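DyP2 (Amycolatopsis sp. ATCC 39116, PDB 4G2C) is a haem-containing, multifunctional dye peroxidase that probably acts on lignin-related compounds and binds manganese(II). Local coordinates at residues 134-139 and 415-420; 140-145 and 151-156; 55-60 and 406-411. One frame throughout, in Å; residues are numbered along the deposited sequence.

How the contacts relate
Contacts 1 and 3 are buried, while contact 2 lies farther out and is partly exposed. Contact 1 is polar: a serine and a glutamate meet between two helices. Contact 2 is mostly apolar, joining the loops before and after helix 145-148 around a tryptophan. Contact 3 is apolar too and lies nearest the centre of the chain, where a loop rests on a phenylalanine of a strand. Contacts 1 and 3 share a chain region, as strand 402-409 is followed, after a short loop, by helix 416-424, and N409 OD1 probably accepts a hydrogen bond from F416 N. Segment 140-145 follows helix 135-139 directly, and A144 CB packs against E417 OE2. Contacts 2 and 3 do not touch.

Contact 1: 134-139 and 415-420. With HEM (protoporphyrin IX containing Fe), chain C.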
loop_
_atom_site.group_PDB
_atom_site.type_symbol
_atom_site.label_atom_id
_atom_site.label_comp_id
_atom_site.label_asym_id
_atom_site.label_seq_id
_atom_site.Cartn_x
_atom_site.Cartn_y
_atom_site.Cartn_z
ATOM N N ASP A 134 15.471 -8.821 -9.052
ATOM C CA ASP A 134 14.799 -9.288 -7.840
ATOM C C ASP A 134 14.177 -10.674 -8.098
ATOM O O ASP A 134 13.424 -10.855 -9.055
ATOM C CB ASP A 134 13.735 -8.301 -7.369
ATOM C CG ASP A 134 12.962 -8.821 -6.174
ATOM O OD1 ASP A 134 12.088 -9.692 -6.369
ATOM O OD2 ASP A 134 13.232 -8.380 -5.038
ATOM N N PRO A 135 14.510 -11.661 -7.260
ATOM C CA PRO A 135 14.049 -13.034 -7.505
ATOM C C PRO A 135 12.537 -13.251 -7.317
ATOM O O PRO A 135 12.000 -14.178 -7.910
ATOM C CB PRO A 135 14.870 -13.870 -6.511
ATOM C CG PRO A 135 15.216 -12.937 -5.419
ATOM C CD PRO A 135 15.365 -11.565 -6.059
ATOM N N SER A 136 11.859 -12.418 -6.536
ATOM C CA SER A 136 10.406 -12.524 -6.420
ATOM C C SER A 136 9.762 -11.997 -7.679
ATOM O O SER A 136 8.848 -12.616 -8.239
ATOM C CB SER A 136 9.899 -11.740 -5.217
ATOM O OG SER A 136 10.576 -12.165 -4.055
ATOM N N PHE A 137 10.248 -10.843 -8.120
ATOM C CA PHE A 137 9.858 -10.285 -9.405
ATOM C C PHE A 137 10.043 -11.297 -10.521
ATOM O O PHE A 137 9.128 -11.517 -11.315
ATOM C CB PHE A 137 10.667 -9.027 -9.712
ATOM C CG PHE A 137 10.496 -8.522 -11.123
ATOM C CD1 PHE A 137 9.323 -7.901 -11.517
ATOM C CD2 PHE A 137 11.514 -8.653 -12.044
ATOM C CE1 PHE A 137 9.180 -7.417 -12.796
ATOM C CE2 PHE A 137 11.374 -8.183 -13.325
ATOM C CZ PHE A 137 10.208 -7.564 -13.710
ATOM N N THR A 138 11.219 -11.917 -10.582
ATOM C CA THR A 138 11.505 -12.834 -11.683
ATOM C C THR A 138 10.542 -14.033 -11.685
ATOM O O THR A 138 10.030 -14.428 -12.742
ATOM C CB THR A 138 13.003 -13.309 -11.738
ATOM O OG1 THR A 138 13.252 -14.290 -10.742
ATOM C CG2 THR A 138 13.961 -12.171 -11.545
ATOM N N ALA A 139 10.296 -14.595 -10.502
ATOM C CA ALA A 139 9.453 -15.778 -10.369
ATOM C C ALA A 139 7.982 -15.466 -10.603
ATOM O O ALA A 139 7.238 -16.311 -11.092
ATOM C CB ALA A 139 9.643 -16.415 -8.994
ATOM N N GLN A 415 10.564 -6.498 1.662
ATOM C CA GLN A 415 9.623 -5.431 1.956
ATOM C C GLN A 415 8.184 -5.952 1.940
ATOM O O GLN A 415 7.686 -6.361 2.995
ATOM C CB GLN A 415 9.837 -4.221 1.032
ATOM C CG GLN A 415 10.977 -3.316 1.482
ATOM C CD GLN A 415 11.245 -2.190 0.513
ATOM O OE1 GLN A 415 11.567 -2.428 -0.650
ATOM N NE2 GLN A 415 11.085 -0.947 0.977
ATOM N N PHE A 416 7.518 -5.986 0.781
ATOM C CA PHE A 416 6.147 -6.520 0.805
ATOM C C PHE A 416 6.095 -7.947 1.334
ATOM O O PHE A 416 5.341 -8.234 2.255
ATOM C CB PHE A 416 5.407 -6.489 -0.533
ATOM C CG PHE A 416 4.214 -7.419 -0.543
ATOM C CD1 PHE A 416 3.051 -7.076 0.138
ATOM C CD2 PHE A 416 4.289 -8.666 -1.157
ATOM C CE1 PHE A 416 1.971 -7.939 0.187
ATOM C CE2 PHE A 416 3.210 -9.543 -1.122
ATOM C CZ PHE A 416 2.045 -9.176 -0.447
ATOM N N GLU A 417 6.881 -8.842 0.733
ATOM C CA GLU A 417 6.849 -10.251 1.133
ATOM C C GLU A 417 7.308 -10.507 2.554
ATOM O O GLU A 417 6.748 -11.349 3.234
ATOM C CB GLU A 417 7.647 -11.124 0.170
ATOM C CG GLU A 417 7.091 -11.132 -1.243
ATOM C CD GLU A 417 7.849 -12.083 -2.120
ATOM O OE1 GLU A 417 9.037 -12.345 -1.796
ATOM O OE2 GLU A 417 7.251 -12.588 -3.101
ATOM N N PHE A 418 8.345 -9.801 2.995
ATOM C CA PHE A 418 8.779 -9.884 4.384
ATOM C C PHE A 418 7.599 -9.544 5.303
ATOM O O PHE A 418 7.271 -10.290 6.238
ATOM C CB PHE A 418 9.954 -8.909 4.629
ATOM C CG PHE A 418 10.776 -9.228 5.857
ATOM C CD1 PHE A 418 10.420 -8.726 7.104
ATOM C CD2 PHE A 418 11.905 -10.040 5.762
ATOM C CE1 PHE A 418 11.185 -9.019 8.245
ATOM C CE2 PHE A 418 12.672 -10.349 6.888
ATOM C CZ PHE A 418 12.306 -9.835 8.135
ATOM N N THR A 419 6.959 -8.408 5.037
ATOM C CA THR A 419 5.895 -7.891 5.903
ATOM C C THR A 419 4.710 -8.860 5.967
ATOM O O THR A 419 4.178 -9.153 7.044
ATOM C CB THR A 419 5.424 -6.504 5.423
ATOM O OG1 THR A 419 6.495 -5.555 5.575
ATOM C CG2 THR A 419 4.198 -6.033 6.199
ATOM N N GLN A 420 4.328 -9.384 4.805
ATOM C CA GLN A 420 3.216 -10.326 4.706
ATOM C C GLN A 420 3.583 -11.663 5.338
ATOM O O GLN A 420 2.819 -12.224 6.138
ATOM C CB GLN A 420 2.841 -10.558 3.241
ATOM C CG GLN A 420 1.650 -11.472 3.064
ATOM C CD GLN A 420 0.365 -10.810 3.510
ATOM O OE1 GLN A 420 0.003 -9.748 3.002
ATOM N NE2 GLN A 420 -0.328 -11.423 4.471
HETATM C CHA HEM C . -1.734 0.792 7.760
HETATM C CHB HEM C . -5.910 -1.329 6.457
HETATM C CHC HEM C . -3.515 -4.396 3.550
HETATM C CHD HEM C . 0.645 -2.809 5.448
HETATM C C1A HEM C . -3.073 0.501 7.650
HETATM C C2A HEM C . -4.143 1.221 8.309
HETATM C C3A HEM C . -5.289 0.634 7.942
HETATM C C4A HEM C . -4.987 -0.467 7.044
HETATM C CMA HEM C . -6.704 1.043 8.385
HETATM C CAA HEM C . -3.951 2.442 9.252
HETATM C CBA HEM C . -3.846 3.720 8.413
HETATM C CGA HEM C . -2.433 3.975 7.942
HETATM O O1A HEM C . -1.500 4.017 8.765
HETATM O O2A HEM C . -2.217 4.146 6.724
HETATM C C1B HEM C . -5.652 -2.356 5.561
HETATM C C2B HEM C . -6.620 -3.225 4.894
HETATM C C3B HEM C . -5.936 -4.066 4.092
HETATM C C4B HEM C . -4.533 -3.753 4.205
HETATM C CMB HEM C . -8.154 -3.181 5.112
HETATM C CAB HEM C . -6.468 -5.171 3.153
HETATM C CBB HEM C . -7.735 -5.163 2.730
HETATM C C1C HEM C . -2.180 -4.284 3.873
HETATM C C2C HEM C . -1.117 -5.164 3.416
HETATM C C3C HEM C . 0.036 -4.706 3.933
HETATM C C4C HEM C . -0.269 -3.535 4.731
HETATM C CMC HEM C . -1.290 -6.384 2.466
HETATM C CAC HEM C . 1.449 -5.317 3.774
HETATM C CBC HEM C . 1.620 -6.602 3.424
HETATM C C1D HEM C . 0.399 -1.673 6.190
HETATM C C2D HEM C . 1.429 -0.822 6.726
HETATM C C3D HEM C . 0.670 0.297 7.422
HETATM C C4D HEM C . -0.721 0.013 7.261
HETATM C CMD HEM C . 2.951 -1.009 6.597
HETATM C CAD HEM C . 1.242 1.472 8.190
HETATM C CBD HEM C . 1.694 0.872 9.506
HETATM C CGD HEM C . 2.398 1.999 10.208
HETATM O O1D HEM C . 3.363 2.547 9.615
HETATM O O2D HEM C . 1.948 2.360 11.329
HETATM N NA HEM C . -3.616 -0.506 6.887
HETATM N NB HEM C . -4.397 -2.714 5.106
HETATM N NC HEM C . -1.626 -3.301 4.677
HETATM N ND HEM C . -0.843 -1.146 6.527
HETATM FE FE HEM C . -2.696 -2.042 5.943
#
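S136 and E417 carry this contact with one hydrogen bond. S136 OG donates to E417 OE1 over 2.7 Å. It reaches the oxygen from above the carboxylate plane, 45° out of it. The E417 chain is extended beyond CG (chi2 -176°), which carries the carboxylate across to the neighbouring helix. The charge has a second partner, since OE1 also forms a salt bridge with K147 NZ. With an alanine in place of E417, S136 OG would probably lose its acceptor and K147 its buried counter-charge. Further hydrogen bonds hold the helix starts. D134 is the N-cap of helix 135-139, and its OD1 takes F137 N at 2.8 Å through the anti lone pair. Q415 O is gripped from opposite faces by T419 N and T419 OG1. Van der Waals contacts join helix 416-424 to the haem. F416 CE1 lies 3.5 Å from haem CBC. T419 CG2 lies 3.7 Å from haem CAC. One helix thus lines the haem pocket and, through E417, ties to helix 135-139. Around them, helix 145-148 sends K147 to S136 and L148 to F416, and Y481 of strand 474-484 touches both S136 and F416.

Contact 2: 140-145 and 151-156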
loop_
_atom_site.group_PDB
_atom_site.type_symbol
_atom_site.label_atom_id
_atom_site.label_comp_id
_atom_site.label_asym_id
_atom_site.label_seq_id
_atom_site.Cartn_x
_atom_site.Cartn_y
_atom_site.Cartn_z
ATOM N N GLY A 140 7.561 -14.254 -10.230
ATOM C CA GLY A 140 6.182 -13.835 -10.405
ATOM C C GLY A 140 5.332 -14.139 -9.183
ATOM O O GLY A 140 5.649 -15.034 -8.403
ATOM N N ALA A 141 4.248 -13.388 -9.014
ATOM C CA ALA A 141 3.374 -13.569 -7.864
ATOM C C ALA A 141 2.710 -14.956 -7.809
ATOM O O ALA A 141 2.430 -15.464 -6.727
ATOM C CB ALA A 141 2.320 -12.459 -7.810
ATOM N N LYS A 142 2.444 -15.570 -8.961
ATOM C CA LYS A 142 1.848 -16.910 -8.927
ATOM C C LYS A 142 2.760 -17.888 -8.184
ATOM O O LYS A 142 2.277 -18.827 -7.553
ATOM C CB LYS A 142 1.565 -17.444 -10.320
ATOM C CG LYS A 142 0.537 -16.660 -11.096
ATOM C CD LYS A 142 0.459 -17.168 -12.529
ATOM C CE LYS A 142 -0.644 -16.451 -13.283
ATOM N NZ LYS A 142 -0.138 -15.200 -13.914
ATOM N N ALA A 143 4.072 -17.662 -8.253
ATOM C CA ALA A 143 5.046 -18.543 -7.598
ATOM C C ALA A 143 5.199 -18.248 -6.116
ATOM O O ALA A 143 5.805 -19.024 -5.389
ATOM C CB ALA A 143 6.409 -18.432 -8.275
ATOM N N ALA A 144 4.663 -17.110 -5.680
ATOM C CA ALA A 144 4.785 -16.676 -4.296
ATOM C C ALA A 144 3.668 -17.268 -3.428
ATOM O O ALA A 144 3.665 -17.120 -2.218
ATOM C CB ALA A 144 4.747 -15.164 -4.246
ATOM N N VAL A 145 2.716 -17.938 -4.065
ATOM C CA VAL A 145 1.512 -18.392 -3.385
ATOM C C VAL A 145 1.778 -19.213 -2.117
ATOM O O VAL A 145 1.154 -18.999 -1.069
ATOM C CB VAL A 145 0.603 -19.183 -4.348
ATOM C CG1 VAL A 145 -0.332 -20.088 -3.572
ATOM C CG2 VAL A 145 -0.178 -18.224 -5.234
ATOM N N PRO A 151 -4.376 -17.991 -1.428
ATOM C CA PRO A 151 -5.155 -19.022 -2.108
ATOM C C PRO A 151 -4.432 -19.456 -3.386
ATOM O O PRO A 151 -3.757 -18.630 -4.016
ATOM C CB PRO A 151 -6.477 -18.314 -2.436
ATOM C CG PRO A 151 -6.296 -16.858 -1.987
ATOM C CD PRO A 151 -5.183 -16.832 -1.021
ATOM N N ALA A 152 -4.559 -20.730 -3.746
ATOM C CA ALA A 152 -4.008 -21.239 -5.004
ATOM C C ALA A 152 -4.481 -20.399 -6.181
ATOM O O ALA A 152 -5.558 -19.811 -6.146
ATOM C CB ALA A 152 -4.397 -22.695 -5.214
ATOM N N VAL A 153 -3.662 -20.354 -7.222
ATOM C CA VAL A 153 -3.956 -19.552 -8.401
ATOM C C VAL A 153 -5.293 -19.933 -9.031
ATOM O O VAL A 153 -5.954 -19.079 -9.615
ATOM C CB VAL A 153 -2.807 -19.636 -9.440
ATOM C CG1 VAL A 153 -3.206 -18.971 -10.755
ATOM C CG2 VAL A 153 -1.526 -19.009 -8.863
ATOM N N THR A 154 -5.692 -21.205 -8.902
ATOM C CA THR A 154 -6.958 -21.670 -9.479
ATOM C C THR A 154 -8.170 -21.030 -8.814
ATOM O O THR A 154 -9.278 -21.075 -9.364
ATOM C CB THR A 154 -7.138 -23.220 -9.436
ATOM O OG1 THR A 154 -7.101 -23.692 -8.086
ATOM C CG2 THR A 154 -6.068 -23.937 -10.287
ATOM N N GLU A 155 -7.960 -20.434 -7.640
ATOM C CA GLU A 155 -9.036 -19.747 -6.932
ATOM C C GLU A 155 -9.048 -18.241 -7.219
ATOM O O GLU A 155 -9.951 -17.524 -6.782
ATOM C CB GLU A 155 -8.946 -20.013 -5.425
ATOM C CG GLU A 155 -8.909 -21.497 -5.047
ATOM C CD GLU A 155 -10.146 -22.267 -5.522
ATOM O OE1 GLU A 155 -11.266 -21.700 -5.464
ATOM O OE2 GLU A 155 -9.997 -23.439 -5.955
ATOM N N TRP A 156 -8.049 -17.762 -7.950
ATOM C CA TRP A 156 -7.985 -16.346 -8.316
ATOM C C TRP A 156 -9.024 -16.011 -9.377
ATOM O O TRP A 156 -9.475 -16.887 -10.101
ATOM C CB TRP A 156 -6.609 -15.997 -8.882
ATOM C CG TRP A 156 -5.475 -16.046 -7.906
ATOM C CD1 TRP A 156 -5.513 -16.482 -6.617
ATOM C CD2 TRP A 156 -4.127 -15.632 -8.151
ATOM N NE1 TRP A 156 -4.269 -16.369 -6.041
ATOM C CE2 TRP A 156 -3.398 -15.856 -6.964
ATOM C CE3 TRP A 156 -3.461 -15.106 -9.265
ATOM C CZ2 TRP A 156 -2.040 -15.552 -6.851
ATOM C CZ3 TRP A 156 -2.104 -14.820 -9.159
ATOM C CH2 TRP A 156 -1.412 -15.039 -7.960
#
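K142 runs past V153 and W156. K142 CB rests 3.8 Å from V153 CG2. K142 CG has two neighbours: the same V153 methyl and, at 3.8 Å, W156 CZ3. K142 CG sits beside its backbone N (chi1 -64°), which brings it to the indole. At the tip, K142 NZ leaves the apolar group and bonds to Q162 O. V145, at the end of 140-145, adds a second apolar side chain. V145 CG2 packs 3.6 Å from W156 CZ2 and 4.0 Å from V153 CG2, while V145 CG1 approaches P151 O. V145 and W156 lie alongside each other, pointing opposite ways. Also from 140-145, A141 O lies at the indole edge, near its plane. The indole is held from its own segment as well. V153 CA stands 3.7 Å above one face of the W156 ring, toward the rim, and W156 NE1 makes a weak bond to P151 O. This is a small apolar cluster joining the chain before and after helix 145-148, with the K142 amine bonded to Q162 O beyond the cluster. Strand 474-484 lies alongside: Y481 touches A141, and M476 touches P151 and W156.

Contact 3: 55-60 and 406-411; sequences QPNILK and MAFNSN
N57 O touches the F408 ring and also accepts a hydrogen bond from R376 NE. N57 O lies 3.3 Å from F408 CE2 and approaches the ring obliquely. The next carbonyl of the loop, I58 O, takes R376 NH2, so one guanidinium group of the adjoining strand 374-380 grips two successive backbone oxygens. Across the contact the main touch is a CH-pi interaction. I58 CG1 sits over one face of the F408 ring, 3.6 Å from the centroid and 14° off the normal. I58 CG1 is turned beside its own backbone N (chi1 -64°), which sets it over the ring. The I58 and F408 side chains cross at about a right angle. The N57 amide stands nearly upright to the ring, their planes 82° apart. N57 ND2 lies 3.9 Å from F408 CE2, and N57 OD1 accepts from H62 N. The contact lays the loop 55-60 on the sheet that holds strand 402-409. Its chemistry is divided: the F408 face meets the I58 carbon, while N57 O and I58 O are satisfied by R376 of the same sheet, and N57 O touches the aromatic ring besides.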
loop_
_atom_site.group_PDB
_atom_site.type_symbol
_atom_site.label_atom_id
_atom_site.label_comp_id
_atom_site.label_asym_id
_atom_site.label_seq_id
_atom_site.Cartn_x
_atom_site.Cartn_y
_atom_site.Cartn_z
ATOM N N GLN A 55 9.268 8.047 -13.054
ATOM C CA GLN A 55 7.809 8.115 -13.055
ATOM C C GLN A 55 7.278 8.741 -11.771
ATOM O O GLN A 55 7.902 8.620 -10.716
ATOM C CB GLN A 55 7.182 6.726 -13.222
ATOM C CG GLN A 55 7.443 6.040 -14.556
ATOM C CD GLN A 55 6.653 4.760 -14.664
ATOM O OE1 GLN A 55 5.473 4.726 -14.321
ATOM N NE2 GLN A 55 7.297 3.693 -15.114
ATOM N N PRO A 56 6.113 9.415 -11.864
ATOM C CA PRO A 56 5.328 9.882 -10.715
ATOM C C PRO A 56 4.805 8.708 -9.872
ATOM O O PRO A 56 4.868 7.541 -10.289
ATOM C CB PRO A 56 4.131 10.590 -11.371
ATOM C CG PRO A 56 4.543 10.872 -12.773
ATOM C CD PRO A 56 5.477 9.769 -13.146
ATOM N N ASN A 57 4.284 9.040 -8.694
ATOM C CA ASN A 57 3.615 8.089 -7.807
ATOM C C ASN A 57 4.591 7.249 -6.978
ATOM O O ASN A 57 4.173 6.493 -6.104
ATOM C CB ASN A 57 2.627 7.199 -8.579
ATOM C CG ASN A 57 1.596 6.532 -7.667
ATOM O OD1 ASN A 57 1.150 7.114 -6.669
ATOM N ND2 ASN A 57 1.218 5.312 -8.002
ATOM N N ILE A 58 5.891 7.398 -7.241
ATOM C CA ILE A 58 6.868 6.556 -6.573
ATOM C C ILE A 58 7.431 7.234 -5.318
ATOM O O ILE A 58 7.177 6.782 -4.214
ATOM C CB ILE A 58 7.991 6.088 -7.535
ATOM C CG1 ILE A 58 7.408 5.205 -8.650
ATOM C CG2 ILE A 58 9.046 5.306 -6.770
ATOM C CD1 ILE A 58 8.338 5.000 -9.869
ATOM N N LEU A 59 8.182 8.314 -5.492
ATOM C CA LEU A 59 8.724 9.056 -4.348
ATOM C C LEU A 59 7.628 9.836 -3.596
ATOM O O LEU A 59 7.804 10.232 -2.443
ATOM C CB LEU A 59 9.847 10.008 -4.785
ATOM C CG LEU A 59 11.197 9.474 -5.274
ATOM C CD1 LEU A 59 12.064 10.616 -5.757
ATOM C CD2 LEU A 59 11.956 8.671 -4.192
ATOM N N LYS A 60 6.497 10.041 -4.257
ATOM C CA LYS A 60 5.383 10.796 -3.689
ATOM C C LYS A 60 4.101 10.328 -4.374
ATOM O O LYS A 60 4.012 10.370 -5.594
ATOM C CB LYS A 60 5.590 12.280 -3.983
ATOM C CG LYS A 60 4.392 13.171 -3.672
ATOM C CD LYS A 60 4.566 13.784 -2.326
ATOM C CE LYS A 60 3.375 14.612 -1.916
ATOM N NZ LYS A 60 3.302 14.604 -0.433
ATOM N N MET A 406 -1.571 -1.651 -3.524
ATOM C CA MET A 406 -0.414 -1.346 -4.370
ATOM C C MET A 406 0.735 -0.818 -3.525
ATOM O O MET A 406 0.500 -0.108 -2.549
ATOM C CB MET A 406 -0.807 -0.338 -5.457
ATOM C CG MET A 406 -1.814 -0.908 -6.451
ATOM S SD MET A 406 -2.290 0.238 -7.742
ATOM C CE MET A 406 -3.726 0.978 -6.953
ATOM N N ALA A 407 1.973 -1.165 -3.892
ATOM C CA ALA A 407 3.157 -0.667 -3.179
ATOM C C ALA A 407 4.400 -0.688 -4.059
ATOM O O ALA A 407 4.536 -1.543 -4.927
ATOM C CB ALA A 407 3.403 -1.470 -1.906
ATOM N N PHE A 408 5.296 0.272 -3.837
ATOM C CA PHE A 408 6.605 0.259 -4.464
ATOM C C PHE A 408 7.632 -0.244 -3.456
ATOM O O PHE A 408 7.610 0.162 -2.291
ATOM C CB PHE A 408 6.980 1.650 -4.972
ATOM C CG PHE A 408 6.209 2.074 -6.186
ATOM C CD1 PHE A 408 6.421 1.450 -7.411
ATOM C CD2 PHE A 408 5.263 3.079 -6.106
ATOM C CE1 PHE A 408 5.710 1.826 -8.543
ATOM C CE2 PHE A 408 4.554 3.464 -7.227
ATOM C CZ PHE A 408 4.779 2.833 -8.457
ATOM N N ASN A 409 8.478 -1.172 -3.910
ATOM C CA ASN A 409 9.580 -1.743 -3.142
ATOM C C ASN A 409 10.864 -1.663 -3.965
ATOM O O ASN A 409 10.838 -1.815 -5.204
ATOM C CB ASN A 409 9.371 -3.232 -2.881
ATOM C CG ASN A 409 8.178 -3.534 -2.007
ATOM O OD1 ASN A 409 7.900 -4.703 -1.764
ATOM N ND2 ASN A 409 7.473 -2.501 -1.523
ATOM N N SER A 410 11.991 -1.472 -3.288
ATOM C CA SER A 410 13.280 -1.646 -3.954
ATOM C C SER A 410 13.728 -3.100 -3.835
ATOM O O SER A 410 14.633 -3.537 -4.526
ATOM C CB SER A 410 14.333 -0.700 -3.379
ATOM O OG SER A 410 14.535 -0.932 -2.000
ATOM N N ASN A 411 13.074 -3.848 -2.958
ATOM C CA ASN A 411 13.407 -5.252 -2.720
ATOM C C ASN A 411 12.134 -5.953 -2.253
ATOM O O ASN A 411 11.742 -5.841 -1.093
ATOM C CB ASN A 411 14.512 -5.373 -1.661
ATOM C CG ASN A 411 14.890 -6.827 -1.347
ATOM O OD1 ASN A 411 14.053 -7.727 -1.380
ATOM N ND2 ASN A 411 16.153 -7.049 -1.021
#